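Local coordinates for protein lipase (Penicillium expansum, PDB 3G7N) that hydrolyses acylglycerol lipids such as triacylglycerols as a secreted alkaline lipase, releasing free fatty acids, at residues Ser19-Gly24 against Ile61-Thr66; Ala15-Ala20 against Gly27-Val32; Lys55-Val60 against Thr125-Gly130. All blocks are in the same frame, centred on the assembly; numbering follows the deposited sequence.

From the N terminus, helix 8-23 supplies the first segments of contacts 1 and 2, which share Ser19 and Ala20. Contact 2 closes a short loop, bringing Gly27-Val32 back onto the helix as the chain enters the central sheet. Contact 1 starts from the same helix and closes a longer loop, reaching Ile61-Thr66 at the end of strand 57-62. Contact 3 follows contact 2 in series and crosses contact 1, because Lys55-Val60 lies before the second segment of contact 1 and Thr125-Gly130 beyond it. Contacts 1 and 2 lay helix 8-23 against the sheet and its leading hairpin, while contact 3 joins neighbouring strands 57-62 and 125-131; Ile61 packs on both Leu17 O and Val129 CG1.

Contact 1: residues Ser19-Gly24 against Ile61-Thr66; sequences SAAYTG and IMRGST
Ala21 and Arg63 mark the closest backbone approach, 5.1 Å between their CA atoms, where the last turn of helix 8-23 passes the C-terminal end of strand 57-62 in the alpha/beta-hydrolase fold. The helix stops at Gly24, which leaves helical geometry with positive phi, while Gly64 and Ser65 belong to the loop that follows the strand. Ala21 points its methyl at the strand: CB rests 3.9 Å from Ile61 CG2, and its carbonyl oxygen lies against Arg63 CD. Arg63 carries CG anti to the backbone N (chi1 -166°), which lays its methylene chain past the Ala21 carbonyl and against Tyr22, with CG 3.6 Å from Tyr22 CD1. The guanidinium plane lies only 14° from that of the ring, yet it is the aliphatic part of the arginine that meets the tyrosine. A bend at chi3 turns Arg63 NE back to Gly64 O, a 2.9 Å hydrogen bond within the loop, and NH2 forms a salt bridge with Asp44, so the guanidinium is held at two of its nitrogens, NE and NH2. Tyr22 reaches along Gly64 toward the active site: its OH lies 3.4 Å from Gly64 CA and is hydrogen-bonded to His131 ND1, next to the nucleophile Ser132. The tyrosine side chain is about 4 Å from that of Ser132 and about 6 Å from that of His241, and it touches the nucleophile elbow. This corner of the fold therefore joins the helix end to the surroundings of the catalytic serine. Ser65 O sits in the plane of the tyrosine ring at its edge, near CE1, and a water bridges the two residues, hydrogen-bonding with Tyr22 OH and donating to Ser65 O at 2.9 Å.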
# COMPACT_ATOMS: atom_id res chain seq x y z
N SER A 19 6.46 -4.99 7.43
CA SER A 19 7.74 -5.10 8.16
C SER A 19 8.62 -6.23 7.61
O SER A 19 9.82 -6.06 7.38
CB SER A 19 7.45 -5.32 9.65
OG SER A 19 8.65 -5.38 10.43
N ALA A 20 7.97 -7.36 7.29
CA ALA A 20 8.68 -8.50 6.69
C ALA A 20 9.36 -8.11 5.39
O ALA A 20 10.41 -8.66 5.05
CB ALA A 20 7.72 -9.68 6.47
N ALA A 21 8.71 -7.25 4.60
CA ALA A 21 9.30 -6.81 3.36
C ALA A 21 10.60 -6.03 3.60
O ALA A 21 11.56 -6.18 2.84
CB ALA A 21 8.33 -5.98 2.58
N TYR A 22 10.63 -5.23 4.66
CA TYR A 22 11.87 -4.54 5.04
C TYR A 22 12.92 -5.53 5.55
O TYR A 22 14.10 -5.41 5.21
CB TYR A 22 11.61 -3.49 6.12
CG TYR A 22 10.88 -2.26 5.65
CD1 TYR A 22 11.54 -1.29 4.89
CD2 TYR A 22 9.57 -2.00 6.06
CE1 TYR A 22 10.88 -0.11 4.51
CE2 TYR A 22 8.94 -0.82 5.72
CZ TYR A 22 9.61 0.12 4.97
OH TYR A 22 8.97 1.29 4.66
N THR A 23 12.50 -6.53 6.31
CA THR A 23 13.42 -7.52 6.86
C THR A 23 14.02 -8.41 5.78
O THR A 23 15.19 -8.78 5.85
CB THR A 23 12.67 -8.39 7.88
OG1 THR A 23 12.27 -7.58 8.97
CG2 THR A 23 13.53 -9.55 8.38
N GLY A 24 13.27 -8.62 4.69
CA GLY A 24 13.70 -9.53 3.63
C GLY A 24 13.57 -10.98 4.05
O GLY A 24 14.39 -11.82 3.69
N ILE A 61 3.41 -7.77 -1.84
CA ILE A 61 3.87 -7.04 -0.66
C ILE A 61 5.06 -6.19 -1.09
O ILE A 61 6.07 -6.72 -1.55
CB ILE A 61 4.33 -7.99 0.45
CG1 ILE A 61 3.24 -9.01 0.80
CG2 ILE A 61 4.70 -7.20 1.70
CD1 ILE A 61 3.73 -10.15 1.70
N MET A 62 4.90 -4.87 -1.03
CA MET A 62 5.93 -3.96 -1.51
C MET A 62 6.71 -3.36 -0.36
O MET A 62 6.14 -2.93 0.64
CB MET A 62 5.30 -2.83 -2.32
CG MET A 62 4.57 -3.34 -3.59
SD MET A 62 5.53 -4.47 -4.65
CE MET A 62 6.83 -3.37 -5.22
N ARG A 63 8.02 -3.27 -0.54
CA ARG A 63 8.88 -2.63 0.46
C ARG A 63 8.87 -1.13 0.26
O ARG A 63 8.95 -0.65 -0.88
CB ARG A 63 10.30 -3.18 0.39
CG ARG A 63 11.14 -2.80 1.61
CD ARG A 63 12.59 -3.12 1.37
NE ARG A 63 13.17 -2.17 0.44
CZ ARG A 63 14.32 -2.34 -0.19
NH1 ARG A 63 15.18 -3.26 0.25
NH2 ARG A 63 14.70 -1.47 -1.10
N GLY A 64 8.99 -0.39 1.37
CA GLY A 64 9.38 1.03 1.31
C GLY A 64 10.87 1.23 0.99
O GLY A 64 11.59 0.30 0.60
N SER A 65 11.31 2.49 1.02
CA SER A 65 12.71 2.83 0.76
C SER A 65 13.58 2.27 1.89
O SER A 65 13.15 2.20 3.02
CB SER A 65 12.90 4.34 0.67
OG SER A 65 11.79 4.97 0.05
N THR A 66 14.85 1.99 1.59
CA THR A 66 15.75 1.53 2.65
C THR A 66 16.26 2.69 3.51
O THR A 66 16.80 2.46 4.59
CB THR A 66 16.94 0.72 2.11
OG1 THR A 66 17.71 1.52 1.21
CG2 THR A 66 16.46 -0.54 1.40
O HOH W 1 10.73 3.41 4.10

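Contact 2: residues Ala15-Ala20 against Gly27-Val32; sequences AKLSSA and GKAFDV. With SO4 (sulfate ion), chain E.
Lys16 lies across the ring of Phe30, the two side chains crossing at about a right angle. Lys16 CB sits over one face, offset toward the rim, 3.7 Å from Phe30 CE2. With CG anti to the carbonyl carbon (chi1 -68°) and a bend at chi3, the chain carries Lys16 CE back over the same ring, 3.8 Å from the Phe30 centroid and 30° off the normal, a CH-pi contact. Beyond it, Lys16 NZ donates a hydrogen bond to O2 of a sulfate ion at 2.6 Å, a pairing in which the ammonium and the anion probably stabilise each other electrostatically. The sulfate, probably from the crystallisation liquor, also lies at the edge of the Phe30 ring and is hydrogen-bonded to Ser258. Deeper in, Leu17 spreads CD2 among three partners, lying 3.4 Å from Ala29 O and 4.0 Å from Val32 CG2, with Phe30 CB beside it. The methyls of Ala20 and Ala29 meet at 3.6 Å between their CB atoms, in close apolar packing. A type II' beta turn from Ala29 to Val32 links strand 28-29 to strand 32-40, closed by backbone bonds in both directions between these two residues: a tight hairpin that packs against the N-terminal helix.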
# COMPACT_ATOMS: atom_id res chain seq x y z
N ALA A 15 0.62 -4.59 8.65
CA ALA A 15 1.84 -3.96 9.15
C ALA A 15 2.94 -4.97 9.38
O ALA A 15 4.10 -4.70 9.10
CB ALA A 15 1.55 -3.17 10.41
N LYS A 16 2.57 -6.17 9.86
CA LYS A 16 3.56 -7.24 9.98
C LYS A 16 4.15 -7.67 8.64
O LYS A 16 5.34 -7.84 8.50
CB LYS A 16 2.99 -8.46 10.74
CG LYS A 16 2.72 -8.16 12.22
CD LYS A 16 1.75 -9.18 12.85
CE LYS A 16 2.34 -10.55 12.96
NZ LYS A 16 1.37 -11.44 13.69
N LEU A 17 3.29 -7.83 7.63
CA LEU A 17 3.75 -8.17 6.29
C LEU A 17 4.64 -7.08 5.72
O LEU A 17 5.65 -7.36 5.08
CB LEU A 17 2.56 -8.40 5.36
CG LEU A 17 1.68 -9.62 5.69
CD1 LEU A 17 0.49 -9.66 4.77
CD2 LEU A 17 2.46 -10.92 5.61
N SER A 18 4.24 -5.83 5.94
CA SER A 18 5.04 -4.71 5.47
C SER A 18 6.42 -4.69 6.13
O SER A 18 7.42 -4.43 5.48
CB SER A 18 4.32 -3.40 5.75
OG SER A 18 3.11 -3.27 5.02
N SER A 19 6.46 -4.99 7.43
CA SER A 19 7.74 -5.10 8.16
C SER A 19 8.62 -6.23 7.61
O SER A 19 9.82 -6.06 7.38
CB SER A 19 7.45 -5.32 9.65
OG SER A 19 8.65 -5.38 10.43
N ALA A 20 7.97 -7.36 7.29
CA ALA A 20 8.68 -8.50 6.69
C ALA A 20 9.36 -8.11 5.39
O ALA A 20 10.41 -8.66 5.05
CB ALA A 20 7.72 -9.68 6.47
N GLY A 27 11.61 -17.34 2.44
CA GLY A 27 10.63 -18.44 2.33
C GLY A 27 9.20 -17.99 2.55
O GLY A 27 8.30 -18.35 1.80
N LYS A 28 8.97 -17.24 3.63
CA LYS A 28 7.62 -16.88 4.06
C LYS A 28 7.66 -15.58 4.83
O LYS A 28 8.67 -15.23 5.45
CB LYS A 28 6.98 -17.98 4.90
CG LYS A 28 7.90 -18.58 5.95
CD LYS A 28 7.90 -17.77 7.24
CE LYS A 28 6.60 -17.92 8.03
NZ LYS A 28 6.27 -19.34 8.37
N ALA A 29 6.55 -14.87 4.78
CA ALA A 29 6.34 -13.72 5.64
C ALA A 29 5.04 -14.01 6.35
O ALA A 29 3.97 -13.94 5.75
CB ALA A 29 6.23 -12.45 4.81
N PHE A 30 5.14 -14.40 7.62
CA PHE A 30 3.98 -14.81 8.35
C PHE A 30 3.18 -15.86 7.59
O PHE A 30 3.77 -16.87 7.20
CB PHE A 30 3.18 -13.58 8.80
CG PHE A 30 3.97 -12.67 9.70
CD1 PHE A 30 4.11 -12.98 11.05
CD2 PHE A 30 4.79 -11.68 9.17
CE1 PHE A 30 5.02 -12.30 11.84
CE2 PHE A 30 5.63 -10.93 9.99
CZ PHE A 30 5.77 -11.27 11.32
N ASP A 31 1.90 -15.63 7.31
CA ASP A 31 1.09 -16.66 6.65
C ASP A 31 1.31 -16.72 5.12
O ASP A 31 0.74 -17.59 4.44
CB ASP A 31 -0.38 -16.45 6.96
CG ASP A 31 -0.87 -15.08 6.55
OD1 ASP A 31 -0.54 -14.10 7.25
OD2 ASP A 31 -1.54 -14.96 5.50
N VAL A 32 2.08 -15.79 4.58
CA VAL A 32 2.30 -15.73 3.12
C VAL A 32 3.56 -16.51 2.73
O VAL A 32 4.68 -16.21 3.17
CB VAL A 32 2.40 -14.26 2.63
CG1 VAL A 32 2.81 -14.22 1.15
CG2 VAL A 32 1.09 -13.54 2.88
S SO4 E . 3.50 -13.38 15.59
O1 SO4 E . 4.81 -12.73 15.50
O2 SO4 E . 2.83 -13.53 14.29
O3 SO4 E . 3.63 -14.69 16.23
O4 SO4 E . 2.65 -12.57 16.47

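Contact 3: residues Lys55-Val60 against Thr125-Gly130; sequences KKTIAV and TLEAVG
Thr57 OG1 and Glu127 OE2 meet at 2.8 Å, the hydroxyl donating from above the carboxylate plane. Glu127 holds CG between its backbone N and carbonyl carbon (chi1 66°), then runs extended along Ala59, with CG 3.7 Å from Ala59 CB. The same OE2 forms a salt bridge with Arg13 of helix 8-23.

Backbone hydrogen bonds form the parallel ladder between strands 57-62 and 125-131, neighbours in the central alpha/beta-hydrolase sheet. Thr125 N donates to Lys56 O, Glu127 N to Ile58 O and Val129 N to Val60 O; returning bonds run from Ile58 N to Thr125 O at 2.7 Å and from Val60 N to Glu127 O. Interleaved CA-H...O contacts include Thr57 CA to Thr125 O. At the ladder's start a water donates to Lys56 O and is hydrogen-bonded with Thr125 OG1. Strand 125-131 leads into the nucleophile elbow with Ser132.

Apolar packing occupies the opposite face, where Ile58 CB lies 3.9 Å from Leu126 CD2 and Val60 faces Ala128; helix 97-120, in the beta-alpha-beta crossover between the strands, packs on Ile58 and Val60.

One face is apolar, while the other, beside the Ala59 methyl, buries a carboxylate whose threonine and arginine partners would probably favour its ionised form.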
# COMPACT_ATOMS: atom_id res chain seq x y z
N LYS A 55 -5.35 -17.57 4.48
CA LYS A 55 -6.30 -16.52 4.09
C LYS A 55 -6.97 -16.76 2.74
O LYS A 55 -7.86 -16.03 2.35
CB LYS A 55 -5.61 -15.16 4.09
CG LYS A 55 -5.07 -14.72 5.45
CD LYS A 55 -6.18 -14.50 6.47
CE LYS A 55 -5.66 -13.71 7.66
NZ LYS A 55 -6.71 -13.60 8.71
N LYS A 56 -6.45 -17.75 2.01
CA LYS A 56 -6.84 -17.97 0.62
C LYS A 56 -6.68 -16.71 -0.21
O LYS A 56 -7.57 -16.26 -0.92
CB LYS A 56 -8.27 -18.53 0.53
CG LYS A 56 -8.43 -19.90 1.18
CD LYS A 56 -9.84 -20.47 0.94
CE LYS A 56 -9.92 -21.96 1.27
NZ LYS A 56 -9.50 -22.25 2.67
N THR A 57 -5.46 -16.17 -0.11
CA THR A 57 -5.12 -14.98 -0.89
C THR A 57 -3.84 -15.17 -1.68
O THR A 57 -2.99 -15.99 -1.33
CB THR A 57 -4.94 -13.73 -0.03
OG1 THR A 57 -3.88 -13.96 0.91
CG2 THR A 57 -6.23 -13.32 0.66
N ILE A 58 -3.75 -14.39 -2.74
CA ILE A 58 -2.51 -14.17 -3.48
C ILE A 58 -2.11 -12.73 -3.21
O ILE A 58 -2.93 -11.82 -3.34
CB ILE A 58 -2.76 -14.39 -4.98
CG1 ILE A 58 -3.07 -15.87 -5.22
CG2 ILE A 58 -1.58 -13.91 -5.83
CD1 ILE A 58 -3.79 -16.15 -6.52
N ALA A 59 -0.88 -12.56 -2.69
CA ALA A 59 -0.45 -11.30 -2.06
C ALA A 59 0.72 -10.69 -2.82
O ALA A 59 1.66 -11.38 -3.22
CB ALA A 59 -0.03 -11.57 -0.63
N VAL A 60 0.65 -9.37 -2.95
CA VAL A 60 1.75 -8.54 -3.45
C VAL A 60 2.18 -7.60 -2.33
O VAL A 60 1.39 -6.75 -1.89
CB VAL A 60 1.31 -7.71 -4.66
CG1 VAL A 60 2.44 -6.82 -5.15
CG2 VAL A 60 0.78 -8.62 -5.81
N THR A 125 -8.47 -15.02 -3.37
CA THR A 125 -8.67 -13.60 -3.69
C THR A 125 -7.31 -12.89 -3.67
O THR A 125 -6.27 -13.53 -3.40
CB THR A 125 -9.63 -12.96 -2.67
OG1 THR A 125 -9.07 -13.05 -1.36
CG2 THR A 125 -11.01 -13.68 -2.70
N LEU A 126 -7.30 -11.59 -3.99
CA LEU A 126 -6.05 -10.83 -4.14
C LEU A 126 -5.89 -9.85 -2.99
O LEU A 126 -6.86 -9.25 -2.50
CB LEU A 126 -6.04 -10.07 -5.46
CG LEU A 126 -6.27 -10.92 -6.71
CD1 LEU A 126 -6.18 -10.03 -7.95
CD2 LEU A 126 -5.25 -12.06 -6.79
N GLU A 127 -4.63 -9.61 -2.63
CA GLU A 127 -4.33 -8.53 -1.70
C GLU A 127 -3.00 -7.88 -2.05
O GLU A 127 -2.10 -8.52 -2.61
CB GLU A 127 -4.33 -9.03 -0.26
CG GLU A 127 -3.25 -10.00 0.08
CD GLU A 127 -3.30 -10.44 1.54
OE1 GLU A 127 -3.65 -9.59 2.41
OE2 GLU A 127 -2.88 -11.57 1.85
N ALA A 128 -2.90 -6.60 -1.73
CA ALA A 128 -1.65 -5.84 -1.91
C ALA A 128 -1.42 -5.03 -0.65
O ALA A 128 -2.37 -4.55 -0.04
CB ALA A 128 -1.78 -4.92 -3.10
N VAL A 129 -0.16 -4.89 -0.26
CA VAL A 129 0.15 -4.22 1.01
C VAL A 129 1.56 -3.66 0.96
O VAL A 129 2.45 -4.24 0.31
CB VAL A 129 0.01 -5.22 2.18
CG1 VAL A 129 0.88 -6.44 1.99
CG2 VAL A 129 0.30 -4.58 3.50
N GLY A 130 1.77 -2.59 1.72
CA GLY A 130 3.11 -2.07 1.91
C GLY A 130 3.07 -0.81 2.73
O GLY A 130 2.03 -0.20 2.92
O HOH W 2 -9.90 -15.16 0.41